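Local coordinates for protein N-acetylglucosamine 2-epimerase (Xylella fastidiosa, PDB 3GT5) that probably interconverts epimeric forms of a sugar, acting as an isomerase of the N-acylglucosamine 2-epimerase family, at residues D203-T206 with R207-A211; R170-N173 with A174-M178; F148-A151 with E152-L155. All coordinates share one frame; numbering follows the deposited sequence.

In the fold
From the N terminus the chain first reaches contact 3, which closes the tight hairpin between strand 149-150, at one edge of a five-stranded antiparallel sheet, and strand 155-160. Contact 2 follows where strand 170-171 runs into helix 172-189, and contact 1 forms the C-terminal turns of the next helix, 192-211. All three are local and lie in series; none nests in or crosses another. In space they converge: R208 NH2 of contact 1 lies 2.9 Å from Y153 O of contact 3, I205 packs on Q172 and N175, and L155 rests against N175. Sheet and helix pair are thereby joined on one side of a fold consistent with the family's alpha/alpha barrel.

Contact 1 of 3, residues D203-T206 with R207-A211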
loop_
_atom_site.group_PDB
_atom_site.type_symbol
_atom_site.label_atom_id
_atom_site.label_comp_id
_atom_site.label_asym_id
_atom_site.label_seq_id
_atom_site.Cartn_x
_atom_site.Cartn_y
_atom_site.Cartn_z
ATOM N N ASP A 203 -5.256 16.075 -4.439
ATOM C CA ASP A 203 -6.027 17.265 -4.174
ATOM C C ASP A 203 -7.486 16.915 -3.844
ATOM O O ASP A 203 -8.046 17.370 -2.816
ATOM C CB ASP A 203 -5.976 18.162 -5.379
ATOM C CG ASP A 203 -6.953 19.328 -5.253
ATOM O OD1 ASP A 203 -6.891 20.045 -4.256
ATOM O OD2 ASP A 203 -7.866 19.444 -6.124
ATOM N N ARG A 204 -8.079 16.077 -4.672
ATOM C CA ARG A 204 -9.502 15.725 -4.501
ATOM C C ARG A 204 -9.717 14.986 -3.181
ATOM O O ARG A 204 -10.667 15.282 -2.440
ATOM C CB ARG A 204 -10.014 14.890 -5.663
ATOM C CG ARG A 204 -10.068 15.602 -6.997
ATOM C CD ARG A 204 -10.884 16.875 -6.990
ATOM N NE ARG A 204 -10.944 17.363 -8.380
ATOM C CZ ARG A 204 -10.005 18.113 -8.950
ATOM N NH1 ARG A 204 -8.969 18.522 -8.239
ATOM N NH2 ARG A 204 -10.108 18.481 -10.235
ATOM N N ILE A 205 -8.860 14.033 -2.876
ATOM C CA ILE A 205 -9.042 13.274 -1.605
ATOM C C ILE A 205 -8.634 14.099 -0.353
ATOM O O ILE A 205 -9.398 14.188 0.637
ATOM C CB ILE A 205 -8.267 11.944 -1.630
ATOM C CG1 ILE A 205 -8.756 11.010 -2.747
ATOM C CG2 ILE A 205 -8.352 11.214 -0.236
ATOM C CD1 ILE A 205 -10.259 10.502 -2.658
ATOM N N THR A 206 -7.403 14.605 -0.308
ATOM C CA THR A 206 -6.874 15.167 0.946
ATOM C C THR A 206 -7.368 16.601 1.225
ATOM O O THR A 206 -7.234 17.042 2.318
ATOM C CB THR A 206 -5.350 15.101 1.062
ATOM O OG1 THR A 206 -4.770 16.056 0.131
ATOM C CG2 THR A 206 -4.847 13.692 0.801
ATOM N N ARG A 207 -7.937 17.280 0.223
ATOM C CA ARG A 207 -8.539 18.595 0.409
ATOM C C ARG A 207 -10.047 18.540 0.292
ATOM O O ARG A 207 -10.723 18.722 1.318
ATOM C CB ARG A 207 -7.908 19.639 -0.509
ATOM C CG ARG A 207 -6.422 19.795 -0.223
ATOM C CD ARG A 207 -5.910 21.223 -0.487
ATOM N NE ARG A 207 -5.898 21.472 -1.901
ATOM C CZ ARG A 207 -5.474 22.596 -2.470
ATOM N NH1 ARG A 207 -5.487 22.681 -3.786
ATOM N NH2 ARG A 207 -5.076 23.631 -1.737
ATOM N N ARG A 208 -10.593 18.282 -0.895
ATOM C CA ARG A 208 -12.051 18.303 -1.040
ATOM C C ARG A 208 -12.782 17.281 -0.180
ATOM O O ARG A 208 -13.716 17.643 0.546
ATOM C CB ARG A 208 -12.461 18.107 -2.479
ATOM C CG ARG A 208 -13.882 18.540 -2.723
ATOM C CD ARG A 208 -14.268 18.215 -4.175
ATOM N NE ARG A 208 -14.238 16.771 -4.479
ATOM C CZ ARG A 208 -14.255 16.252 -5.714
ATOM N NH1 ARG A 208 -14.307 17.051 -6.787
ATOM N NH2 ARG A 208 -14.208 14.934 -5.893
ATOM N N GLN A 209 -12.395 16.027 -0.298
ATOM C CA GLN A 209 -13.098 14.977 0.461
ATOM C C GLN A 209 -12.834 15.089 1.947
ATOM O O GLN A 209 -13.762 14.878 2.756
ATOM C CB GLN A 209 -12.807 13.549 -0.044
ATOM C CG GLN A 209 -13.160 13.279 -1.545
ATOM C CD GLN A 209 -14.583 13.642 -1.887
ATOM O OE1 GLN A 209 -14.827 14.448 -2.784
ATOM N NE2 GLN A 209 -15.536 13.032 -1.191
ATOM N N ALA A 210 -11.604 15.403 2.326
ATOM C CA ALA A 210 -11.276 15.583 3.748
ATOM C C ALA A 210 -12.126 16.691 4.385
ATOM O O ALA A 210 -12.469 16.575 5.546
ATOM C CB ALA A 210 -9.767 15.869 3.951
ATOM N N ALA A 211 -12.454 17.749 3.627
ATOM C CA ALA A 211 -13.305 18.840 4.106
ATOM C C ALA A 211 -14.675 18.368 4.560
ATOM O O ALA A 211 -15.290 18.997 5.400
ATOM C CB ALA A 211 -13.435 19.921 3.052
HETATM O O HOH W 1 -13.488 17.555 -9.675
#
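With chi1 at 171°, D203 holds its carboxylate trans to the backbone N, where R207, its chain bent at chi2 and chi3, can curl its guanidinium back one turn to meet it. The grip is side-on and falls on a single oxygen: R207 NE lies 2.9 Å and R207 NH1 3.0 Å from D203 OD1. That oxygen sits at the guanidinium edge, close to its plane, but the two flat groups are turned 68° apart; NE meets OD1 nearly along its C-O axis, NH1 from above the carboxylate plane. The second oxygen serves R204, whose NH1 stands 2.6 Å from D203 OD2 in a salt bridge with a weak, bent hydrogen bond. One carboxylate is thus shared by two arginines and probably offsets their charge only in part.

R208 runs straight until chi3, near 63°, turns its guanidinium so that one face lies against R204, with R208 NH1 3.4 Å from R204 CD. A water accepts from R204 NE and, weakly, from R208 NH1, bridging two like charges. R208 NE, 2.9 Å from Q209 OE1, approaches in the carbonyl plane; R208 NH2 shares that oxygen and also donates to Y153 O, which limits the rotation of the guanidinium, while Q209 NE2 is held by W225 O. Beneath the side chains the backbone spacing widens: Q209 N bonds R204 O at 2.9 Å and A210 N bonds I205 O at 3.0 Å, five-residue steps characteristic of a pi-type turn.

At this end of helix 192-211, I205 and T206 pack on helix 247-263, and T206 also reaches helix 269-284. R207 makes a cation-pi contact with W268, whereas R204, I205 and R208 rest on L155 of strand 155-160.

Contact 2 of 3, residues R170-N173 with A174-M178; sequences RGQN and ANMHM
N175 and G171 make the side-chain hydrogen bond of this contact: N175 ND2 donates to G171 O at 3.0 Å, with the acceptor in the amide plane and the approach nearly along the carbonyl direction. The other end of that amide, N175 OD1, accepts from Y156 N, so the group is held from both ends and links the start of the helix to strand 155-160. Main-chain bonds follow at four-residue spacing, M176 N to Q172 O at 2.8 Å and a nearly straight H177 N to N173 O at 3.0 Å. This is the first turn of helix 172-189, leaving strand 170-171, which pairs with strand 220-221, in a chain dominated by successive helices, consistent with the (alpha/alpha)6 barrel of the N-acylglucosamine 2-epimerase family.

Van der Waals contacts complete the turn, with N173 and H177 running side by side. N173 CG stands opposite the backbone N (chi1 -156°), which sets OD1 beside the imidazole edge, 3.2 Å from H177 CD2, while N173 ND2 is hydrogen-bonded to F240 O and H177 ND1 to E180 OE1. M176 lays its CE over one face of the imidazole near the rim, and the same methyl lies 3.3 Å from N173 OD1. Q172 crosses M176 at an angle, Q172 NE2 coming 3.9 Å from M176 SD; its amide is anchored at both ends, OE1 by W253 NE1 and NE2 by E219.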
loop_
_atom_site.group_PDB
_atom_site.type_symbol
_atom_site.label_atom_id
_atom_site.label_comp_id
_atom_site.label_asym_id
_atom_site.label_seq_id
_atom_site.Cartn_x
_atom_site.Cartn_y
_atom_site.Cartn_z
ATOM N N ARG A 170 -18.183 4.510 -3.889
ATOM C CA ARG A 170 -16.990 5.264 -4.193
ATOM C C ARG A 170 -16.074 5.189 -2.943
ATOM O O ARG A 170 -16.539 5.380 -1.790
ATOM C CB ARG A 170 -17.350 6.699 -4.517
ATOM C CG ARG A 170 -18.272 6.846 -5.746
ATOM C CD ARG A 170 -17.591 6.467 -7.013
ATOM N NE ARG A 170 -18.543 6.578 -8.134
ATOM C CZ ARG A 170 -19.301 5.612 -8.608
ATOM N NH1 ARG A 170 -19.229 4.354 -8.149
ATOM N NH2 ARG A 170 -20.121 5.903 -9.622
ATOM N N GLY A 171 -14.774 5.000 -3.185
ATOM C CA GLY A 171 -13.835 4.653 -2.133
ATOM C C GLY A 171 -12.559 5.441 -2.237
ATOM O O GLY A 171 -12.045 5.635 -3.353
ATOM N N GLN A 172 -12.037 5.896 -1.088
ATOM C CA GLN A 172 -10.779 6.651 -1.100
ATOM C C GLN A 172 -9.599 5.691 -1.354
ATOM O O GLN A 172 -8.573 6.122 -1.941
ATOM C CB GLN A 172 -10.580 7.510 0.177
ATOM C CG GLN A 172 -10.043 6.748 1.399
ATOM C CD GLN A 172 -8.529 6.581 1.339
ATOM O OE1 GLN A 172 -7.855 7.503 0.882
ATOM N NE2 GLN A 172 -8.004 5.456 1.821
ATOM N N ASN A 173 -9.714 4.428 -0.899
ATOM C CA ASN A 173 -8.550 3.515 -0.835
ATOM C C ASN A 173 -7.967 3.180 -2.205
ATOM O O ASN A 173 -6.739 3.267 -2.403
ATOM C CB ASN A 173 -8.964 2.236 -0.094
ATOM C CG ASN A 173 -7.807 1.500 0.547
ATOM O OD1 ASN A 173 -6.671 1.871 0.423
ATOM N ND2 ASN A 173 -8.125 0.465 1.291
ATOM N N ALA A 174 -8.819 2.862 -3.180
ATOM C CA ALA A 174 -8.314 2.616 -4.534
ATOM C C ALA A 174 -7.662 3.892 -5.134
ATOM O O ALA A 174 -6.655 3.795 -5.835
ATOM C CB ALA A 174 -9.415 2.044 -5.455
ATOM N N ASN A 175 -8.211 5.073 -4.842
ATOM C CA ASN A 175 -7.666 6.333 -5.327
ATOM C C ASN A 175 -6.331 6.657 -4.686
ATOM O O ASN A 175 -5.423 7.207 -5.315
ATOM C CB ASN A 175 -8.720 7.424 -5.140
ATOM C CG ASN A 175 -9.779 7.343 -6.218
ATOM O OD1 ASN A 175 -9.527 7.746 -7.346
ATOM N ND2 ASN A 175 -10.969 6.774 -5.892
ATOM N N MET A 176 -6.201 6.323 -3.400
ATOM C CA MET A 176 -4.937 6.473 -2.660
ATOM C C MET A 176 -3.829 5.594 -3.258
ATOM O O MET A 176 -2.714 6.082 -3.547
ATOM C CB MET A 176 -5.149 6.111 -1.183
ATOM C CG MET A 176 -3.975 6.420 -0.262
ATOM S SD MET A 176 -4.161 5.675 1.465
ATOM C CE MET A 176 -4.140 4.001 0.938
ATOM N N HIS A 177 -4.142 4.312 -3.493
ATOM C CA HIS A 177 -3.176 3.428 -4.131
ATOM C C HIS A 177 -2.923 3.814 -5.565
ATOM O O HIS A 177 -1.825 3.589 -6.058
ATOM C CB HIS A 177 -3.538 1.971 -3.951
ATOM C CG HIS A 177 -3.377 1.531 -2.533
ATOM N ND1 HIS A 177 -2.137 1.445 -1.935
ATOM C CD2 HIS A 177 -4.285 1.219 -1.576
ATOM C CE1 HIS A 177 -2.290 1.074 -0.674
ATOM N NE2 HIS A 177 -3.580 0.919 -0.438
ATOM N N MET A 178 -3.932 4.353 -6.248
ATOM C CA MET A 178 -3.722 4.833 -7.613
ATOM C C MET A 178 -2.790 6.060 -7.625
ATOM O O MET A 178 -1.980 6.185 -8.518
ATOM C CB MET A 178 -5.047 5.127 -8.342
ATOM C CG MET A 178 -4.893 5.254 -9.883
ATOM S SD MET A 178 -4.282 3.773 -10.725
ATOM C CE MET A 178 -5.795 2.818 -10.566
#

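Contact 3 of 3, residues F148-A151 with E152-L155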
loop_
_atom_site.group_PDB
_atom_site.type_symbol
_atom_site.label_atom_id
_atom_site.label_comp_id
_atom_site.label_asym_id
_atom_site.label_seq_id
_atom_site.Cartn_x
_atom_site.Cartn_y
_atom_site.Cartn_z
ATOM N N PHE A 148 -12.957 3.525 -15.696
ATOM C CA PHE A 148 -12.953 3.893 -14.297
ATOM C C PHE A 148 -12.922 5.395 -13.996
ATOM O O PHE A 148 -13.418 5.851 -12.996
ATOM C CB PHE A 148 -11.750 3.234 -13.600
ATOM C CG PHE A 148 -11.880 1.772 -13.444
ATOM C CD1 PHE A 148 -12.364 1.222 -12.253
ATOM C CD2 PHE A 148 -11.515 0.922 -14.470
ATOM C CE1 PHE A 148 -12.491 -0.114 -12.096
ATOM C CE2 PHE A 148 -11.656 -0.472 -14.314
ATOM C CZ PHE A 148 -12.138 -0.980 -13.128
ATOM N N TRP A 149 -12.253 6.174 -14.835
ATOM C CA TRP A 149 -12.054 7.581 -14.560
ATOM C C TRP A 149 -13.357 8.365 -14.648
ATOM O O TRP A 149 -14.139 8.194 -15.595
ATOM C CB TRP A 149 -11.044 8.138 -15.544
ATOM C CG TRP A 149 -10.732 9.566 -15.353
ATOM C CD1 TRP A 149 -10.835 10.532 -16.311
ATOM C CD2 TRP A 149 -10.155 10.217 -14.191
ATOM N NE1 TRP A 149 -10.420 11.738 -15.818
ATOM C CE2 TRP A 149 -9.999 11.574 -14.517
ATOM C CE3 TRP A 149 -9.792 9.789 -12.903
ATOM C CZ2 TRP A 149 -9.466 12.513 -13.621
ATOM C CZ3 TRP A 149 -9.262 10.720 -12.017
ATOM C CH2 TRP A 149 -9.090 12.061 -12.379
ATOM N N ASP A 150 -13.603 9.220 -13.671
ATOM C CA ASP A 150 -14.778 10.121 -13.704
ATOM C C ASP A 150 -14.271 11.558 -13.665
ATOM O O ASP A 150 -14.077 12.158 -12.579
ATOM C CB ASP A 150 -15.663 9.773 -12.503
ATOM C CG ASP A 150 -17.063 10.381 -12.562
ATOM O OD1 ASP A 150 -17.386 11.222 -13.430
ATOM O OD2 ASP A 150 -17.810 9.988 -11.648
ATOM N N ALA A 151 -14.080 12.150 -14.847
ATOM C CA ALA A 151 -13.483 13.499 -14.928
ATOM C C ALA A 151 -14.214 14.584 -14.107
ATOM O O ALA A 151 -13.583 15.487 -13.557
ATOM C CB ALA A 151 -13.419 13.927 -16.403
ATOM N N GLU A 152 -15.528 14.458 -13.974
ATOM C CA GLU A 152 -16.365 15.441 -13.295
ATOM C C GLU A 152 -15.957 15.560 -11.806
ATOM O O GLU A 152 -16.016 16.646 -11.207
ATOM C CB GLU A 152 -17.845 15.010 -13.464
ATOM C CG GLU A 152 -18.818 15.488 -12.435
ATOM C CD GLU A 152 -20.279 15.272 -12.838
ATOM O OE1 GLU A 152 -20.664 14.160 -13.260
ATOM O OE2 GLU A 152 -21.063 16.228 -12.690
ATOM N N TYR A 153 -15.548 14.427 -11.231
ATOM C CA TYR A 153 -15.130 14.364 -9.837
ATOM C C TYR A 153 -13.606 14.365 -9.638
ATOM O O TYR A 153 -13.136 14.646 -8.547
ATOM C CB TYR A 153 -15.747 13.191 -9.156
ATOM C CG TYR A 153 -17.237 13.316 -8.993
ATOM C CD1 TYR A 153 -17.786 14.113 -7.987
ATOM C CD2 TYR A 153 -18.092 12.701 -9.859
ATOM C CE1 TYR A 153 -19.201 14.220 -7.839
ATOM C CE2 TYR A 153 -19.489 12.847 -9.734
ATOM C CZ TYR A 153 -20.012 13.561 -8.732
ATOM O OH TYR A 153 -21.402 13.631 -8.611
ATOM N N GLY A 154 -12.849 14.098 -10.683
ATOM C CA GLY A 154 -11.385 13.984 -10.574
ATOM C C GLY A 154 -10.906 12.762 -9.791
ATOM O O GLY A 154 -9.824 12.783 -9.173
ATOM N N LEU A 155 -11.749 11.732 -9.793
ATOM C CA LEU A 155 -11.512 10.460 -9.091
ATOM C C LEU A 155 -11.982 9.217 -9.858
ATOM O O LEU A 155 -12.914 9.296 -10.677
ATOM C CB LEU A 155 -12.233 10.510 -7.733
ATOM C CG LEU A 155 -11.757 11.570 -6.767
ATOM C CD1 LEU A 155 -12.777 11.817 -5.649
ATOM C CD2 LEU A 155 -10.391 11.168 -6.216
HETATM O O HOH W 2 -15.563 8.688 -9.398
#
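W149 swings its indole against the far arm of the turn, CG lying trans to the backbone N (chi1 -179°). Its six-membered ring meets the G154-L155 peptide obliquely, with W149 CH2 3.2 Å from G154 C; R197 adds a cation-pi contact to the indole. D150 comes next and pairs with L155 as an antiparallel hydrogen-bonded pair, D150 N reaching L155 O at 3.1 Å. Its own carbonyl takes two donors: G154 N in the carbonyl plane and Y153 N from above it, each 3.0 Å from D150 O. On the side chain, D150 OD2 lies at the edge of the tyrosine ring, 3.3 Å from Y153 CD2, with carboxylate and ring planes 75° apart. A water donates to L155 O and, weakly, to D150 OD2. A151 opens the four-residue hairpin loop A151-G154: three right-handed helical residues, then G154 at a phi of 69°. A151 O receives a weak bond from G154 N. Beyond it E152 extends alongside D150, E152 OE1 standing 4.4 Å from D150 OD1. The turn is held by main-chain bonds; the two acids, of like charge, would probably add mild repulsion and raise each other's proton affinity slightly.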